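Local coordinates for 3,4-dihydroxy-2-butanone 4-phosphate synthase (Candida albicans, PDB 1TKS), which catalyses the conversion of D-ribulose 5-phosphate to formate and 3,4-dihydroxy-2-butanone 4-phosphate, a step in riboflavin biosynthesis, at residues R133-P136 against K141-G144; E147-L152 against G162-L167. All blocks are in the same frame, centred on the assembly; numbering follows the deposited sequence.

The two interactions lie in series along the chain, their centres about 11 Å apart, and both involve helix 145-155 or the approach to it. Interaction 1 (133-136 with 141-144) is a surface contact of the loop between strand 129-134 and that helix; aliphatic carbons meet there, while the charged end of Arg142 turns to a partner beyond the loop. Interaction 2 (147-152 with 162-167) is buried near the centre of the chain and wholly apolar, with the helix lying against strand 162-166. Glu147 joins them: its carboxylate takes a salt bridge from Arg142 and a probable hydrogen bond from Val135 N, while Ala134 also packs on Val150.

Interaction 1. Residues R133-P136 against K141-G144; sequences RAVP and KRRG
Arg142, whose CB packs on the CG2 methyl of Val135 across the contact, sends its guanidinium to Glu147, where NH2 forms a salt bridge with OE1. The other oxygen of that carboxylate, OE2, probably accepts a hydrogen bond from Val135 N. One carboxylate thus links both segments, one oxygen to each, and probably steadies the direction of the arginine, whose chain runs extended from CG to NE. The apolar contact itself centres on Val135. Its CG2 touches the first side-chain carbons of two consecutive residues, Arg142 CB at 3.7 Å and Lys141 CB at 3.9 Å, and the valine crosses both side chains at about a right angle. CG2 occupies the space between its own backbone N and carbonyl carbon (chi1 -57°), which leaves CG1 to one side of the contact. Lys141 gives only the root of its chain; a bend at chi2 (65°) leads its amine away from the first segment. Plain packing adds the carbonyl oxygen of Pro136, which lies 3.4 Å from Lys141 CB and 3.6 Å from Lys141 CG. Arg142, Arg143 and Gly144 belong to the likely binding site for D-ribulose 5-phosphate, and the side chain of Arg142 lies about 5 Å from that of Thr85, another residue of that site. Strand 129-134, parallel to strand 59-63, runs into the first segment; Val135 and Pro136 touch Glu64 at helix 64-69, Arg143 lies on helix 195-203, and Gly144 is the N-cap of helix 145-155.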
ATOM      1  N   ARG B 133       7.957  -4.757 -13.045  1.00  8.73           N
ATOM      2  CA  ARG B 133       8.506  -5.096 -14.354  1.00  9.64           C
ATOM      3  C   ARG B 133       8.201  -6.524 -14.798  1.00  9.27           C
ATOM      4  O   ARG B 133       8.722  -7.484 -14.229  1.00 10.15           O
ATOM      5  CB  ARG B 133      10.022  -4.880 -14.357  1.00 10.10           C
ATOM      6  CG  ARG B 133      10.436  -3.432 -14.157  1.00 12.57           C
ATOM      7  CD  ARG B 133      11.945  -3.268 -14.255  1.00 17.43           C
ATOM      8  NE  ARG B 133      12.401  -3.538 -15.616  1.00 25.84           N
ATOM      9  CZ  ARG B 133      13.644  -3.352 -16.049  1.00 26.84           C
ATOM     10  NH1 ARG B 133      14.577  -2.892 -15.227  1.00 29.79           N
ATOM     11  NH2 ARG B 133      13.951  -3.624 -17.309  1.00 30.02           N
ATOM     12  N   ALA B 134       7.363  -6.658 -15.820  1.00  8.80           N
ATOM     13  CA  ALA B 134       7.006  -7.974 -16.343  1.00  9.20           C
ATOM     14  C   ALA B 134       8.103  -8.440 -17.301  1.00 10.57           C
ATOM     15  O   ALA B 134       8.536  -7.685 -18.171  1.00 12.19           O
ATOM     16  CB  ALA B 134       5.670  -7.901 -17.071  1.00 10.32           C
ATOM     17  N   VAL B 135       8.548  -9.684 -17.146  1.00  9.86           N
ATOM     18  CA  VAL B 135       9.607 -10.212 -18.000  1.00  9.57           C
ATOM     19  C   VAL B 135       9.156 -10.442 -19.439  1.00  9.99           C
ATOM     20  O   VAL B 135       7.979 -10.704 -19.702  1.00  9.95           O
ATOM     21  CB  VAL B 135      10.178 -11.549 -17.445  1.00  8.79           C
ATOM     22  CG1 VAL B 135      10.691 -11.345 -16.034  1.00  9.86           C
ATOM     23  CG2 VAL B 135       9.111 -12.646 -17.474  1.00  8.62           C
ATOM     24  N   PRO B 136      10.091 -10.320 -20.397  1.00 11.27           N
ATOM     25  CA  PRO B 136       9.769 -10.531 -21.810  1.00 11.27           C
ATOM     26  C   PRO B 136       9.238 -11.951 -21.978  1.00 10.57           C
ATOM     27  O   PRO B 136       9.788 -12.895 -21.408  1.00 12.25           O
ATOM     28  CB  PRO B 136      11.116 -10.345 -22.499  1.00 12.22           C
ATOM     29  CG  PRO B 136      11.792  -9.336 -21.642  1.00 11.64           C
ATOM     30  CD  PRO B 136      11.470  -9.824 -20.244  1.00 12.73           C
ATOM     31  N   LYS B 141       7.026 -17.131 -20.020  1.00 16.05           N
ATOM     32  CA  LYS B 141       8.353 -17.095 -19.413  1.00 16.33           C
ATOM     33  C   LYS B 141       8.288 -17.179 -17.890  1.00 16.43           C
ATOM     34  O   LYS B 141       9.126 -17.826 -17.262  1.00 18.11           O
ATOM     35  CB  LYS B 141       9.077 -15.809 -19.821  1.00 18.26           C
ATOM     36  CG  LYS B 141      10.547 -15.774 -19.433  1.00 22.00           C
ATOM     37  CD  LYS B 141      11.335 -16.836 -20.187  1.00 24.71           C
ATOM     38  CE  LYS B 141      12.815 -16.776 -19.850  1.00 27.32           C
ATOM     39  NZ  LYS B 141      13.583 -17.845 -20.547  1.00 27.26           N
ATOM     40  N   ARG B 142       7.292 -16.519 -17.304  1.00 15.81           N
ATOM     41  CA  ARG B 142       7.104 -16.501 -15.853  1.00 15.76           C
ATOM     42  C   ARG B 142       5.614 -16.385 -15.549  1.00 15.09           C
ATOM     43  O   ARG B 142       4.959 -15.446 -16.001  1.00 13.74           O
ATOM     44  CB  ARG B 142       7.852 -15.310 -15.246  1.00 15.74           C
ATOM     45  CG  ARG B 142       7.721 -15.183 -13.734  1.00 19.09           C
ATOM     46  CD  ARG B 142       8.583 -14.037 -13.206  1.00 20.82           C
ATOM     47  NE  ARG B 142       8.557 -13.945 -11.744  1.00 24.03           N
ATOM     48  CZ  ARG B 142       7.606 -13.341 -11.036  1.00 25.50           C
ATOM     49  NH1 ARG B 142       7.680 -13.323  -9.711  1.00 28.05           N
ATOM     50  NH2 ARG B 142       6.593 -12.739 -11.644  1.00 23.57           N
ATOM     51  N   ARG B 143       5.077 -17.330 -14.784  1.00 14.85           N
ATOM     52  CA  ARG B 143       3.653 -17.309 -14.460  1.00 15.00           C
ATOM     53  C   ARG B 143       3.282 -16.423 -13.276  1.00 14.30           C
ATOM     54  O   ARG B 143       2.483 -16.815 -12.426  1.00 16.33           O
ATOM     55  CB  ARG B 143       3.144 -18.729 -14.210  1.00 14.56           C
ATOM     56  CG  ARG B 143       3.206 -19.625 -15.431  1.00 15.68           C
ATOM     57  CD  ARG B 143       2.271 -20.805 -15.280  1.00 18.03           C
ATOM     58  NE  ARG B 143       2.426 -21.775 -16.356  1.00 19.51           N
ATOM     59  CZ  ARG B 143       1.575 -22.768 -16.583  1.00 20.26           C
ATOM     60  NH1 ARG B 143       1.789 -23.615 -17.579  1.00 20.04           N
ATOM     61  NH2 ARG B 143       0.502 -22.905 -15.817  1.00 19.78           N
ATOM     62  N   GLY B 144       3.850 -15.224 -13.226  1.00 15.03           N
ATOM     63  CA  GLY B 144       3.542 -14.317 -12.136  1.00 13.36           C
ATOM     64  C   GLY B 144       2.318 -13.473 -12.422  1.00 12.71           C
ATOM     65  O   GLY B 144       1.896 -13.350 -13.574  1.00 12.02           O
TER

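Interaction 2. Residues E147-L152 against G162-L167; sequences EAAVQL and GVICEL
Ala149 and Ile164 meet methyl to methyl, Ala149 CB lying 3.9 Å from Ile164 CG2, where one face of helix 145-155 rests on strand 162-166. The same alanine methyl, Ala149 CB, sits 4.3 Å from Gly162 CA. With no side chain on the glycine, helix and strand come very close here: the CA atoms of Ala149 and Gly162 are 5.1 Å apart. Pro61 of strand 59-63 adjoins this packed end, touching Ala149, Val150 and Ile164. From the tight end the strand diverges, its CA distance from Ala149 growing to 7.5 Å at Ile164 and 13.0 Å at Glu166. Where the strand has begun to diverge, the CG2 methyl of Ile164 still reaches the alanine. With chi1 at 71°, CG1 lies between the backbone N and the carbonyl carbon and CG2 beside the N, facing the alanine. At the loose end Glu166 is partly exposed; it hydrogen-bonds Ser55 and packs on Ile101 of the second subunit. The side chain of Ile164 is also about 4 Å from that of His145, a likely magnesium ligand, and about 5 Å from that of Asp34, a likely substrate-binding residue, so the contact probably borders the active site. Gln151 N bonds to Glu147 O within the helix, and Gly162 to Cys165 pair with strands 34-38 and 59-63. What joins helix to strand in this contact is thus close-fitting hydrocarbon alone, dependent on shape and burial rather than on charge.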
ATOM      1  N   GLU B 147       3.181 -10.676 -14.850  1.00  9.94           N
ATOM      2  CA  GLU B 147       3.137 -11.071 -16.251  1.00  9.97           C
ATOM      3  C   GLU B 147       1.689 -11.247 -16.698  1.00  9.66           C
ATOM      4  O   GLU B 147       1.341 -10.908 -17.827  1.00  8.36           O
ATOM      5  CB  GLU B 147       3.898 -12.382 -16.469  1.00  9.66           C
ATOM      6  CG  GLU B 147       5.424 -12.268 -16.456  1.00 11.04           C
ATOM      7  CD  GLU B 147       5.981 -11.891 -15.088  1.00 10.74           C
ATOM      8  OE1 GLU B 147       5.457 -12.401 -14.073  1.00 10.91           O
ATOM      9  OE2 GLU B 147       6.952 -11.112 -15.036  1.00 10.19           O
ATOM     10  N   ALA B 148       0.844 -11.774 -15.817  1.00  8.90           N
ATOM     11  CA  ALA B 148      -0.554 -11.979 -16.168  1.00  9.14           C
ATOM     12  C   ALA B 148      -1.244 -10.663 -16.513  1.00  8.06           C
ATOM     13  O   ALA B 148      -1.978 -10.581 -17.504  1.00  7.19           O
ATOM     14  CB  ALA B 148      -1.285 -12.670 -15.029  1.00  8.88           C
ATOM     15  N   ALA B 149      -1.006  -9.633 -15.706  1.00  8.65           N
ATOM     16  CA  ALA B 149      -1.616  -8.324 -15.947  1.00  8.38           C
ATOM     17  C   ALA B 149      -1.217  -7.762 -17.310  1.00  9.04           C
ATOM     18  O   ALA B 149      -2.070  -7.327 -18.080  1.00  8.38           O
ATOM     19  CB  ALA B 149      -1.220  -7.340 -14.836  1.00  9.85           C
ATOM     20  N   VAL B 150       0.078  -7.769 -17.614  1.00  9.14           N
ATOM     21  CA  VAL B 150       0.532  -7.254 -18.898  1.00  8.08           C
ATOM     22  C   VAL B 150       0.032  -8.145 -20.041  1.00  8.57           C
ATOM     23  O   VAL B 150      -0.251  -7.660 -21.134  1.00  8.81           O
ATOM     24  CB  VAL B 150       2.076  -7.139 -18.932  1.00  7.03           C
ATOM     25  CG1 VAL B 150       2.545  -6.618 -20.290  1.00  6.54           C
ATOM     26  CG2 VAL B 150       2.540  -6.202 -17.819  1.00  9.82           C
ATOM     27  N   GLN B 151      -0.095  -9.443 -19.781  1.00  7.39           N
ATOM     28  CA  GLN B 151      -0.581 -10.377 -20.794  1.00  7.89           C
ATOM     29  C   GLN B 151      -2.047 -10.083 -21.116  1.00  6.98           C
ATOM     30  O   GLN B 151      -2.447 -10.096 -22.281  1.00  8.41           O
ATOM     31  CB  GLN B 151      -0.456 -11.817 -20.293  1.00  6.94           C
ATOM     32  CG  GLN B 151      -0.667 -12.880 -21.368  1.00 10.33           C
ATOM     33  CD  GLN B 151       0.624 -13.266 -22.058  1.00 11.36           C
ATOM     34  OE1 GLN B 151       0.876 -12.895 -23.207  1.00 15.46           O
ATOM     35  NE2 GLN B 151       1.456 -14.014 -21.350  1.00  8.20           N
ATOM     36  N   LEU B 152      -2.848  -9.837 -20.080  1.00  8.85           N
ATOM     37  CA  LEU B 152      -4.259  -9.538 -20.272  1.00  7.26           C
ATOM     38  C   LEU B 152      -4.419  -8.269 -21.095  1.00  7.42           C
ATOM     39  O   LEU B 152      -5.187  -8.236 -22.055  1.00  8.42           O
ATOM     40  CB  LEU B 152      -4.967  -9.385 -18.922  1.00  8.87           C
ATOM     41  CG  LEU B 152      -5.260 -10.711 -18.215  1.00  8.30           C
ATOM     42  CD1 LEU B 152      -5.620 -10.464 -16.758  1.00  9.01           C
ATOM     43  CD2 LEU B 152      -6.399 -11.431 -18.933  1.00  9.93           C
ATOM     44  N   GLY B 162      -0.970  -2.917 -16.554  1.00  8.74           N
ATOM     45  CA  GLY B 162      -2.128  -3.290 -15.760  1.00  8.26           C
ATOM     46  C   GLY B 162      -1.976  -2.757 -14.349  1.00  7.98           C
ATOM     47  O   GLY B 162      -0.994  -2.087 -14.033  1.00  8.63           O
ATOM     48  N   VAL B 163      -2.954  -3.035 -13.496  1.00  7.90           N
ATOM     49  CA  VAL B 163      -2.895  -2.594 -12.104  1.00  7.06           C
ATOM     50  C   VAL B 163      -3.460  -3.750 -11.286  1.00  8.32           C
ATOM     51  O   VAL B 163      -4.458  -4.359 -11.677  1.00  7.24           O
ATOM     52  CB  VAL B 163      -3.699  -1.278 -11.888  1.00  7.26           C
ATOM     53  CG1 VAL B 163      -5.136  -1.443 -12.353  1.00  8.35           C
ATOM     54  CG2 VAL B 163      -3.654  -0.868 -10.421  1.00  7.96           C
ATOM     55  N   ILE B 164      -2.819  -4.069 -10.163  1.00  7.57           N
ATOM     56  CA  ILE B 164      -3.250  -5.205  -9.353  1.00  8.98           C
ATOM     57  C   ILE B 164      -3.119  -4.993  -7.847  1.00  8.64           C
ATOM     58  O   ILE B 164      -2.396  -4.109  -7.386  1.00  7.18           O
ATOM     59  CB  ILE B 164      -2.426  -6.483  -9.712  1.00 10.63           C
ATOM     60  CG1 ILE B 164      -0.981  -6.351  -9.213  1.00 13.65           C
ATOM     61  CG2 ILE B 164      -2.399  -6.688 -11.225  1.00 14.02           C
ATOM     62  CD1 ILE B 164      -0.143  -7.626  -9.396  1.00 17.89           C
ATOM     63  N   CYS B 165      -3.833  -5.818  -7.084  1.00  8.56           N
ATOM     64  CA  CYS B 165      -3.764  -5.780  -5.625  1.00  8.35           C
ATOM     65  C   CYS B 165      -4.519  -6.977  -5.065  1.00  9.63           C
ATOM     66  O   CYS B 165      -5.499  -7.428  -5.653  1.00  8.19           O
ATOM     67  CB  CYS B 165      -4.334  -4.472  -5.074  1.00  8.74           C
ATOM     68  SG  CYS B 165      -3.598  -4.046  -3.451  1.00  9.77           S
ATOM     69  N   GLU B 166      -4.052  -7.472  -3.921  1.00  8.62           N
ATOM     70  CA  GLU B 166      -4.617  -8.649  -3.258  1.00  9.16           C
ATOM     71  C   GLU B 166      -5.945  -8.441  -2.539  1.00  9.30           C
ATOM     72  O   GLU B 166      -6.073  -7.534  -1.719  1.00  9.06           O
ATOM     73  CB  GLU B 166      -3.622  -9.203  -2.229  1.00 10.35           C
ATOM     74  CG  GLU B 166      -2.210  -9.458  -2.733  1.00 11.92           C
ATOM     75  CD  GLU B 166      -1.330  -8.219  -2.708  1.00 13.27           C
ATOM     76  OE1 GLU B 166      -0.109  -8.362  -2.916  1.00 14.73           O
ATOM     77  OE2 GLU B 166      -1.851  -7.107  -2.485  1.00  9.20           O
ATOM     78  N   LEU B 167      -6.924  -9.292  -2.829  1.00  9.37           N
ATOM     79  CA  LEU B 167      -8.220  -9.195  -2.160  1.00  9.53           C
ATOM     80  C   LEU B 167      -8.073  -9.618  -0.700  1.00  9.82           C
ATOM     81  O   LEU B 167      -7.425 -10.621  -0.400  1.00  8.47           O
ATOM     82  CB  LEU B 167      -9.244 -10.099  -2.850  1.00  9.24           C
ATOM     83  CG  LEU B 167      -9.914  -9.520  -4.097  1.00  9.92           C
ATOM     84  CD1 LEU B 167     -10.555 -10.638  -4.893  1.00 11.53           C
ATOM     85  CD2 LEU B 167     -10.946  -8.473  -3.696  1.00 10.05           C
TER